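Local structure of Cas13d (uncultured Ruminococcus sp, 6IV9) at residues A[80-85]-A[102-107]; A[217-222]-A[273-278]; A[277-282]-A[312-317]. The protein binds a CRISPR RNA and, through two HEPN domains, probably both matures that RNA and cleaves target RNA matched to the guide. The protein carries 2 engineered substitutions. All blocks are in the same frame, centred on the assembly; numbering follows the deposited sequence.

Interaction 1. Residues A[80-85]-A[102-107]; sequences SAVLEY and NSNIEL
Glu-84 and Tyr-85, neighbours in sequence, both turn toward segment 102-107, because a classic beta bulge opposite Ile-72 breaks the alternation of strand 81-88. The carboxylate of Glu-84 closes like a fork on the turn that precedes strand 105-110. Glu-84 OE1 accepts from Ser-103 OG at 2.7 Å on its syn side, slightly out of the carboxylate plane, while the syn lone pair of Glu-84 OE2 takes a nearly straight bond from Asn-104 N, also 2.7 Å (168° at the hydrogen). The chain bends at chi2 (-85°), which presents the carboxylate to Ser-103 and Asn-104, and Glu-84 CG lies 3.9 Å from Ile-105 CG1. Each carboxylate oxygen has a second partner, Ser-98 for OE1 and Ser-74 for OE2; Ser-103 OG itself is bonded to Lys-120.

Tyr-85 reaches further along the strand. Tyr-85 OH donates to Ile-105 O and accepts from Leu-107 N, each at 3.2 Å, and Leu-107 CB sits squarely over one ring face, 3.7 Å from the centroid. Apart from Ser-103 OG, these bonds use backbone atoms of 102-107; the axes of strand segments 81-85 and 105-107 come within 8.2 Å, at 25°. The contact ties the four-stranded antiparallel sheet containing 81-88 to the three-stranded one edged by 105-110, with Ile-105 and Leu-107 also packing on Ile-72 of strand 69-75 and Phe-117 of strand 114-119.

Interaction 2. Residues A[217-222]-A[273-278]; sequences NTYEVF and YKKRVY
Lys-274, Lys-275 and Tyr-278 of helix 267-291 meet the N-terminal turn of the short helix 219-223, which Thr-218 N-caps through a bond from Val-221 N to its OG1; at the centre is an aromatic cluster of Tyr-219, Phe-222 and Tyr-278. Lys-274 offers its CB, 3.3 Å from the OH of Tyr-219, a hydroxyl whose hydrogen-bond partner is Glu-271, one helical turn earlier. Next comes Lys-275, whose backbone makes a CH-pi contact: its CA lies 3.9 Å from the centroid of the Tyr-219 ring, over that face, and the aliphatic chain runs on past Tyr-219 CB. One turn later Tyr-278 meets both aromatic residues. A chi1 of 167° swings its ring away from the backbone N and lays it in an offset stack on Phe-222, centroids 4.2 Å apart and planes at 16°, while Tyr-219 brings CD1 to within 3.8 Å of Tyr-278 CD2 from the edge side of its own ring. Phe-222 is met edge-to-face in turn by Phe-245 of helix 232-251. Tyr-278 OH donates to Asn-217 O at 2.9 Å, coming from above the carbonyl plane, and one water donates to that same OH at 2.8 Å while accepting from Asn-217 ND2.

Interaction 3. Residues A[277-282]-A[312-317]; sequences VYHMLA and PEYRDT
His-279 projects from helix 267-291 into the first turns of helix 312-330, its imidazole held at both nitrogens and backed by a tyrosine ring. His-279 ND1 and Thr-317 OG1 share a hydrogen bond of 2.7 Å that is close to straight. The second nitrogen, NE2 of His-279, donates to Glu-313 OE2, also at 2.7 Å; the oxygen lies near the imidazole plane, but the N-H arrives from above the carboxylate, whose plane is turned 53° from the ring. Glu-313 gets there by tucking CG between its backbone N and carbonyl carbon and then extending. With both nitrogens engaged, rotation of the imidazole is fixed.

Tyr-314 faces the histidine obliquely, the planes 34° apart, with His-279 CD2 over the centre of the phenol ring, 3.5 Å from CE2 of Tyr-314. Tyr-314 CA in turn lies over a face of the imidazole. At the edge of the same phenol ring Ala-282 CB approaches the OH of Tyr-314 to 3.7 Å, and the hydroxyl itself bonds to Asn-217 O.

This arrangement joins two helices whose segments cross at -103°, with axes 9.4 Å apart. Glu-313 OE2 has a second donor in Tyr-219 N, which brings in the short helix 219-223, Tyr-314 also packs on Ile-283 of helix 267-291, and Met-280, which points away from 312-317, packs on Met-504 of helix 497-505.

Interactions 2 and 3 form one continuous patch, their centres 7 Å apart, on overlapping parts of helix 267-291 with Val-277 and Tyr-278 in common. They are stitched together between segments 217-222 and 312-317: Asn-217 O lies 2.6 Å from Tyr-314 OH, and Tyr-219 N lies 2.9 Å from Glu-313 OE2, both probable hydrogen bonds. Interaction 1 stands apart in the N-terminal beta region, its nearest atoms about 37 Å from interaction 2 and about 30 Å from interaction 3. It approaches the bound RNA to about 6 Å, whereas the nearest atoms of the two helical contacts stay about 17 Å from it.

Interaction 1. Residues A[80-85]-A[102-107]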
loop_
_atom_site.group_PDB
_atom_site.type_symbol
_atom_site.label_atom_id
_atom_site.label_comp_id
_atom_site.label_asym_id
_atom_site.label_seq_id
_atom_site.Cartn_x
_atom_site.Cartn_y
_atom_site.Cartn_z
ATOM N N SER A 80 -18.181 12.627 -5.597
ATOM C CA SER A 80 -19.620 12.748 -5.908
ATOM C C SER A 80 -19.848 13.074 -7.381
ATOM O O SER A 80 -19.103 13.849 -7.930
ATOM C CB SER A 80 -20.252 13.760 -5.051
ATOM O OG SER A 80 -20.055 13.404 -3.712
ATOM N N ALA A 81 -20.920 12.515 -7.925
ATOM C CA ALA A 81 -21.340 12.710 -9.324
ATOM C C ALA A 81 -22.584 13.595 -9.362
ATOM O O ALA A 81 -23.444 13.413 -8.542
ATOM C CB ALA A 81 -21.636 11.385 -9.957
ATOM N N VAL A 82 -22.608 14.563 -10.263
ATOM C CA VAL A 82 -23.817 15.399 -10.455
ATOM C C VAL A 82 -24.433 14.918 -11.765
ATOM O O VAL A 82 -23.787 15.056 -12.781
ATOM C CB VAL A 82 -23.456 16.890 -10.543
ATOM C CG1 VAL A 82 -24.641 17.730 -10.960
ATOM C CG2 VAL A 82 -22.858 17.407 -9.258
ATOM N N LEU A 83 -25.615 14.320 -11.712
ATOM C CA LEU A 83 -26.238 13.895 -12.984
ATOM C C LEU A 83 -26.606 15.176 -13.728
ATOM O O LEU A 83 -27.298 16.004 -13.164
ATOM C CB LEU A 83 -27.471 13.045 -12.697
ATOM C CG LEU A 83 -27.208 11.551 -12.631
ATOM C CD1 LEU A 83 -28.369 10.821 -11.987
ATOM C CD2 LEU A 83 -26.930 11.017 -14.012
ATOM N N GLU A 84 -26.128 15.317 -14.948
ATOM C CA GLU A 84 -26.379 16.570 -15.679
ATOM C C GLU A 84 -27.415 16.361 -16.774
ATOM O O GLU A 84 -28.355 17.130 -16.842
ATOM C CB GLU A 84 -25.080 17.046 -16.321
ATOM C CG GLU A 84 -24.053 17.546 -15.325
ATOM C CD GLU A 84 -24.198 19.001 -14.922
ATOM O OE1 GLU A 84 -25.172 19.608 -15.306
ATOM O OE2 GLU A 84 -23.333 19.498 -14.234
ATOM N N TYR A 85 -27.199 15.381 -17.636
ATOM C CA TYR A 85 -28.136 15.218 -18.763
ATOM C C TYR A 85 -28.416 13.761 -19.076
ATOM O O TYR A 85 -27.592 12.921 -18.846
ATOM C CB TYR A 85 -27.529 15.801 -20.035
ATOM C CG TYR A 85 -27.267 17.277 -19.975
ATOM C CD1 TYR A 85 -26.071 17.754 -19.494
ATOM C CD2 TYR A 85 -28.213 18.188 -20.387
ATOM C CE1 TYR A 85 -25.811 19.103 -19.421
ATOM C CE2 TYR A 85 -27.970 19.544 -20.327
ATOM C CZ TYR A 85 -26.769 20.001 -19.829
ATOM O OH TYR A 85 -26.505 21.328 -19.754
ATOM N N ASN A 102 -26.875 23.605 -9.356
ATOM C CA ASN A 102 -25.931 22.456 -9.352
ATOM C C ASN A 102 -25.165 22.256 -10.669
ATOM O O ASN A 102 -24.091 21.698 -10.613
ATOM C CB ASN A 102 -26.599 21.162 -8.896
ATOM C CG ASN A 102 -27.271 21.316 -7.552
ATOM O OD1 ASN A 102 -28.238 20.623 -7.259
ATOM N ND2 ASN A 102 -26.764 22.221 -6.734
ATOM N N SER A 103 -25.713 22.685 -11.799
ATOM C CA SER A 103 -25.096 22.370 -13.113
ATOM C C SER A 103 -23.686 22.944 -13.269
ATOM O O SER A 103 -23.486 24.094 -12.962
ATOM C CB SER A 103 -25.988 22.759 -14.243
ATOM O OG SER A 103 -25.473 22.273 -15.455
ATOM N N ASN A 104 -22.774 22.123 -13.788
ATOM C CA ASN A 104 -21.359 22.509 -13.995
ATOM C C ASN A 104 -21.000 22.574 -15.478
ATOM O O ASN A 104 -19.974 23.132 -15.797
ATOM C CB ASN A 104 -20.438 21.514 -13.304
ATOM C CG ASN A 104 -20.679 21.532 -11.820
ATOM O OD1 ASN A 104 -20.720 22.594 -11.233
ATOM N ND2 ASN A 104 -20.885 20.378 -11.226
ATOM N N ILE A 105 -21.817 21.983 -16.331
ATOM C CA ILE A 105 -21.488 21.963 -17.771
ATOM C C ILE A 105 -22.743 22.238 -18.584
ATOM O O ILE A 105 -23.817 21.928 -18.121
ATOM C CB ILE A 105 -20.855 20.622 -18.150
ATOM C CG1 ILE A 105 -21.758 19.455 -17.768
ATOM C CG2 ILE A 105 -19.475 20.496 -17.539
ATOM C CD1 ILE A 105 -21.241 18.122 -18.201
ATOM N N GLU A 106 -22.547 22.808 -19.765
ATOM C CA GLU A 106 -23.644 23.127 -20.703
ATOM C C GLU A 106 -23.481 22.196 -21.896
ATOM O O GLU A 106 -22.412 22.158 -22.449
ATOM C CB GLU A 106 -23.542 24.586 -21.132
ATOM C CG GLU A 106 -24.506 24.962 -22.222
ATOM C CD GLU A 106 -25.371 26.164 -21.909
ATOM O OE1 GLU A 106 -24.892 27.075 -21.224
ATOM O OE2 GLU A 106 -26.519 26.187 -22.360
ATOM N N LEU A 107 -24.513 21.436 -22.214
ATOM C CA LEU A 107 -24.415 20.516 -23.356
ATOM C C LEU A 107 -24.765 21.263 -24.637
ATOM O O LEU A 107 -25.771 21.936 -24.678
ATOM C CB LEU A 107 -25.353 19.332 -23.135
ATOM C CG LEU A 107 -25.056 18.087 -23.959
ATOM C CD1 LEU A 107 -23.651 17.606 -23.712
ATOM C CD2 LEU A 107 -26.048 16.983 -23.655
#

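Interaction 2. Residues A[217-222]-A[273-278]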
loop_
_atom_site.group_PDB
_atom_site.type_symbol
_atom_site.label_atom_id
_atom_site.label_comp_id
_atom_site.label_asym_id
_atom_site.label_seq_id
_atom_site.Cartn_x
_atom_site.Cartn_y
_atom_site.Cartn_z
ATOM N N ASN A 217 -12.215 -22.825 12.318
ATOM C CA ASN A 217 -11.829 -23.560 13.542
ATOM C C ASN A 217 -11.647 -22.561 14.680
ATOM O O ASN A 217 -10.941 -21.581 14.513
ATOM C CB ASN A 217 -10.512 -24.311 13.397
ATOM C CG ASN A 217 -10.602 -25.472 12.442
ATOM O OD1 ASN A 217 -11.659 -26.057 12.288
ATOM N ND2 ASN A 217 -9.505 -25.783 11.787
ATOM N N THR A 218 -12.275 -22.832 15.815
ATOM C CA THR A 218 -12.081 -21.986 17.010
ATOM C C THR A 218 -10.711 -22.303 17.608
ATOM O O THR A 218 -10.107 -23.285 17.229
ATOM C CB THR A 218 -13.101 -22.294 18.110
ATOM O OG1 THR A 218 -12.859 -23.641 18.490
ATOM C CG2 THR A 218 -14.533 -22.103 17.671
ATOM N N TYR A 219 -10.280 -21.506 18.575
ATOM C CA TYR A 219 -8.968 -21.733 19.222
ATOM C C TYR A 219 -8.980 -23.105 19.903
ATOM O O TYR A 219 -7.996 -23.792 19.875
ATOM C CB TYR A 219 -8.644 -20.584 20.168
ATOM C CG TYR A 219 -7.300 -20.656 20.840
ATOM C CD1 TYR A 219 -6.130 -20.513 20.126
ATOM C CD2 TYR A 219 -7.199 -20.873 22.198
ATOM C CE1 TYR A 219 -4.897 -20.579 20.738
ATOM C CE2 TYR A 219 -5.973 -20.947 22.826
ATOM C CZ TYR A 219 -4.816 -20.788 22.097
ATOM O OH TYR A 219 -3.611 -20.847 22.709
ATOM N N GLU A 220 -10.116 -23.478 20.470
ATOM C CA GLU A 220 -10.219 -24.773 21.177
ATOM C C GLU A 220 -9.972 -25.907 20.192
ATOM O O GLU A 220 -9.185 -26.775 20.499
ATOM C CB GLU A 220 -11.617 -24.896 21.764
ATOM C CG GLU A 220 -11.968 -26.303 22.180
ATOM C CD GLU A 220 -11.349 -26.706 23.498
ATOM O OE1 GLU A 220 -11.413 -27.893 23.830
ATOM O OE2 GLU A 220 -10.823 -25.835 24.186
ATOM N N VAL A 221 -10.602 -25.857 19.029
ATOM C CA VAL A 221 -10.376 -26.919 18.012
ATOM C C VAL A 221 -8.916 -26.897 17.560
ATOM O O VAL A 221 -8.350 -27.953 17.370
ATOM C CB VAL A 221 -11.324 -26.768 16.815
ATOM C CG1 VAL A 221 -10.944 -27.705 15.694
ATOM C CG2 VAL A 221 -12.764 -26.977 17.225
ATOM N N PHE A 222 -8.350 -25.707 17.387
ATOM C CA PHE A 222 -6.952 -25.568 16.921
ATOM C C PHE A 222 -5.980 -26.197 17.916
ATOM O O PHE A 222 -5.079 -26.849 17.482
ATOM C CB PHE A 222 -6.617 -24.083 16.816
ATOM C CG PHE A 222 -5.203 -23.742 16.433
ATOM C CD1 PHE A 222 -4.654 -24.215 15.263
ATOM C CD2 PHE A 222 -4.439 -22.911 17.224
ATOM C CE1 PHE A 222 -3.371 -23.869 14.894
ATOM C CE2 PHE A 222 -3.152 -22.573 16.860
ATOM C CZ PHE A 222 -2.623 -23.056 15.697
ATOM N N TYR A 273 -3.537 -14.118 25.014
ATOM C CA TYR A 273 -2.655 -13.538 23.973
ATOM C C TYR A 273 -2.537 -14.493 22.786
ATOM O O TYR A 273 -2.755 -14.069 21.681
ATOM C CB TYR A 273 -1.284 -13.235 24.568
ATOM C CG TYR A 273 -0.190 -13.039 23.555
ATOM C CD1 TYR A 273 -0.091 -11.864 22.839
ATOM C CD2 TYR A 273 0.732 -14.029 23.300
ATOM C CE1 TYR A 273 0.900 -11.669 21.901
ATOM C CE2 TYR A 273 1.725 -13.857 22.360
ATOM C CZ TYR A 273 1.816 -12.669 21.663
ATOM O OH TYR A 273 2.783 -12.495 20.736
ATOM N N LYS A 274 -2.289 -15.770 23.038
ATOM C CA LYS A 274 -2.126 -16.757 21.946
ATOM C C LYS A 274 -3.406 -16.855 21.114
ATOM O O LYS A 274 -3.305 -16.963 19.918
ATOM C CB LYS A 274 -1.750 -18.118 22.520
ATOM C CG LYS A 274 -0.428 -18.162 23.261
ATOM C CD LYS A 274 0.087 -19.566 23.381
ATOM C CE LYS A 274 0.302 -20.043 24.788
ATOM N NZ LYS A 274 0.641 -21.480 24.819
ATOM N N LYS A 275 -4.555 -16.813 21.767
ATOM C CA LYS A 275 -5.852 -16.904 21.068
ATOM C C LYS A 275 -5.997 -15.716 20.108
ATOM O O LYS A 275 -6.413 -15.917 18.990
ATOM C CB LYS A 275 -6.956 -16.914 22.123
ATOM C CG LYS A 275 -8.368 -17.085 21.601
ATOM C CD LYS A 275 -9.384 -17.114 22.701
ATOM C CE LYS A 275 -10.662 -17.794 22.290
ATOM N NZ LYS A 275 -11.592 -17.963 23.428
ATOM N N ARG A 276 -5.641 -14.523 20.560
ATOM C CA ARG A 276 -5.723 -13.313 19.703
ATOM C C ARG A 276 -4.786 -13.468 18.502
ATOM O O ARG A 276 -5.202 -13.173 17.424
ATOM C CB ARG A 276 -5.358 -12.067 20.511
ATOM C CG ARG A 276 -6.401 -11.674 21.541
ATOM C CD ARG A 276 -6.211 -10.272 22.039
ATOM N NE ARG A 276 -4.958 -10.123 22.732
ATOM C CZ ARG A 276 -4.800 -10.243 24.041
ATOM N NH1 ARG A 276 -5.805 -10.627 24.800
ATOM N NH2 ARG A 276 -3.634 -9.964 24.583
ATOM N N VAL A 277 -3.567 -13.942 18.725
ATOM C CA VAL A 277 -2.595 -14.140 17.614
ATOM C C VAL A 277 -3.143 -15.188 16.648
ATOM O O VAL A 277 -3.090 -14.969 15.459
ATOM C CB VAL A 277 -1.198 -14.515 18.136
ATOM C CG1 VAL A 277 -0.257 -14.836 17.003
ATOM C CG2 VAL A 277 -0.628 -13.423 18.998
ATOM N N TYR A 278 -3.705 -16.262 17.182
ATOM C CA TYR A 278 -4.266 -17.320 16.320
ATOM C C TYR A 278 -5.379 -16.729 15.445
ATOM O O TYR A 278 -5.394 -16.992 14.268
ATOM C CB TYR A 278 -4.882 -18.423 17.180
ATOM C CG TYR A 278 -5.748 -19.364 16.392
ATOM C CD1 TYR A 278 -5.205 -20.156 15.406
ATOM C CD2 TYR A 278 -7.108 -19.442 16.602
ATOM C CE1 TYR A 278 -5.984 -21.010 14.657
ATOM C CE2 TYR A 278 -7.903 -20.295 15.862
ATOM C CZ TYR A 278 -7.339 -21.083 14.885
ATOM O OH TYR A 278 -8.088 -21.928 14.145
HETATM O O HOH W 1 -7.118 -23.672 12.129
#

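Interaction 3. Residues A[277-282]-A[312-317]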
loop_
_atom_site.group_PDB
_atom_site.type_symbol
_atom_site.label_atom_id
_atom_site.label_comp_id
_atom_site.label_asym_id
_atom_site.label_seq_id
_atom_site.Cartn_x
_atom_site.Cartn_y
_atom_site.Cartn_z
ATOM N N VAL A 277 -3.567 -13.942 18.725
ATOM C CA VAL A 277 -2.595 -14.140 17.614
ATOM C C VAL A 277 -3.143 -15.188 16.648
ATOM O O VAL A 277 -3.090 -14.969 15.459
ATOM C CB VAL A 277 -1.198 -14.515 18.136
ATOM C CG1 VAL A 277 -0.257 -14.836 17.003
ATOM C CG2 VAL A 277 -0.628 -13.423 18.998
ATOM N N TYR A 278 -3.705 -16.262 17.182
ATOM C CA TYR A 278 -4.266 -17.320 16.320
ATOM C C TYR A 278 -5.379 -16.729 15.445
ATOM O O TYR A 278 -5.394 -16.992 14.268
ATOM C CB TYR A 278 -4.882 -18.423 17.180
ATOM C CG TYR A 278 -5.748 -19.364 16.392
ATOM C CD1 TYR A 278 -5.205 -20.156 15.406
ATOM C CD2 TYR A 278 -7.108 -19.442 16.602
ATOM C CE1 TYR A 278 -5.984 -21.010 14.657
ATOM C CE2 TYR A 278 -7.903 -20.295 15.862
ATOM C CZ TYR A 278 -7.339 -21.083 14.885
ATOM O OH TYR A 278 -8.088 -21.928 14.145
ATOM N N HIS A 279 -6.257 -15.930 16.029
ATOM C CA HIS A 279 -7.376 -15.344 15.257
ATOM C C HIS A 279 -6.830 -14.467 14.128
ATOM O O HIS A 279 -7.396 -14.484 13.054
ATOM C CB HIS A 279 -8.277 -14.550 16.196
ATOM C CG HIS A 279 -9.108 -15.411 17.082
ATOM N ND1 HIS A 279 -9.697 -14.950 18.212
ATOM C CD2 HIS A 279 -9.439 -16.706 16.997
ATOM C CE1 HIS A 279 -10.356 -15.918 18.779
ATOM N NE2 HIS A 279 -10.216 -16.988 18.062
ATOM N N MET A 280 -5.793 -13.695 14.411
ATOM C CA MET A 280 -5.209 -12.812 13.379
ATOM C C MET A 280 -4.646 -13.661 12.236
ATOM O O MET A 280 -4.970 -13.387 11.108
ATOM C CB MET A 280 -4.112 -11.940 13.995
ATOM C CG MET A 280 -4.637 -10.951 15.006
ATOM S SD MET A 280 -3.411 -10.031 15.950
ATOM C CE MET A 280 -2.823 -8.873 14.722
ATOM N N LEU A 281 -3.876 -14.694 12.553
ATOM C CA LEU A 281 -3.258 -15.555 11.519
ATOM C C LEU A 281 -4.330 -16.302 10.731
ATOM O O LEU A 281 -4.245 -16.350 9.549
ATOM C CB LEU A 281 -2.327 -16.549 12.208
ATOM C CG LEU A 281 -1.197 -15.935 13.015
ATOM C CD1 LEU A 281 -0.315 -17.015 13.590
ATOM C CD2 LEU A 281 -0.390 -14.984 12.179
ATOM N N ALA A 282 -5.317 -16.847 11.418
ATOM C CA ALA A 282 -6.396 -17.596 10.750
ATOM C C ALA A 282 -7.159 -16.664 9.803
ATOM O O ALA A 282 -7.552 -17.100 8.762
ATOM C CB ALA A 282 -7.296 -18.191 11.787
ATOM N N PRO A 312 -18.021 -16.082 17.123
ATOM C CA PRO A 312 -17.955 -14.743 17.686
ATOM C C PRO A 312 -16.626 -14.433 18.388
ATOM O O PRO A 312 -16.322 -13.305 18.575
ATOM C CB PRO A 312 -19.070 -14.707 18.733
ATOM C CG PRO A 312 -19.973 -15.847 18.374
ATOM C CD PRO A 312 -19.088 -16.868 17.710
ATOM N N GLU A 313 -15.864 -15.460 18.742
ATOM C CA GLU A 313 -14.567 -15.244 19.430
ATOM C C GLU A 313 -13.629 -14.441 18.511
ATOM O O GLU A 313 -12.861 -13.665 19.000
ATOM C CB GLU A 313 -13.985 -16.558 19.948
ATOM C CG GLU A 313 -13.530 -17.525 18.877
ATOM C CD GLU A 313 -12.790 -18.729 19.425
ATOM O OE1 GLU A 313 -13.248 -19.272 20.411
ATOM O OE2 GLU A 313 -11.781 -19.098 18.874
ATOM N N TYR A 314 -13.707 -14.665 17.211
ATOM C CA TYR A 314 -12.850 -13.915 16.262
ATOM C C TYR A 314 -13.200 -12.435 16.315
ATOM O O TYR A 314 -12.329 -11.620 16.321
ATOM C CB TYR A 314 -13.055 -14.432 14.845
ATOM C CG TYR A 314 -12.340 -15.711 14.534
ATOM C CD1 TYR A 314 -12.882 -16.934 14.865
ATOM C CD2 TYR A 314 -11.116 -15.699 13.908
ATOM C CE1 TYR A 314 -12.227 -18.113 14.571
ATOM C CE2 TYR A 314 -10.450 -16.865 13.601
ATOM C CZ TYR A 314 -11.004 -18.081 13.938
ATOM O OH TYR A 314 -10.333 -19.208 13.618
ATOM N N ARG A 315 -14.490 -12.134 16.369
ATOM C CA ARG A 315 -14.982 -10.739 16.439
ATOM C C ARG A 315 -14.526 -10.095 17.744
ATOM O O ARG A 315 -14.302 -8.917 17.749
ATOM C CB ARG A 315 -16.467 -10.651 16.096
ATOM C CG ARG A 315 -16.748 -10.985 14.642
ATOM C CD ARG A 315 -18.161 -10.705 14.204
ATOM N NE ARG A 315 -19.113 -11.573 14.856
ATOM C CZ ARG A 315 -19.280 -12.842 14.576
ATOM N NH1 ARG A 315 -18.607 -13.396 13.593
ATOM N NH2 ARG A 315 -20.110 -13.565 15.288
ATOM N N ASP A 316 -14.438 -10.877 18.810
ATOM C CA ASP A 316 -13.958 -10.347 20.108
ATOM C C ASP A 316 -12.505 -9.892 19.953
ATOM O O ASP A 316 -12.142 -8.900 20.521
ATOM C CB ASP A 316 -14.134 -11.383 21.208
ATOM C CG ASP A 316 -15.581 -11.540 21.626
ATOM O OD1 ASP A 316 -16.363 -10.654 21.344
ATOM O OD2 ASP A 316 -15.885 -12.545 22.213
ATOM N N THR A 317 -11.704 -10.661 19.230
ATOM C CA THR A 317 -10.296 -10.263 19.020
ATOM C C THR A 317 -10.245 -8.958 18.223
ATOM O O THR A 317 -9.513 -8.082 18.610
ATOM C CB THR A 317 -9.495 -11.367 18.328
ATOM O OG1 THR A 317 -9.335 -12.458 19.227
ATOM C CG2 THR A 317 -8.155 -10.878 17.833
#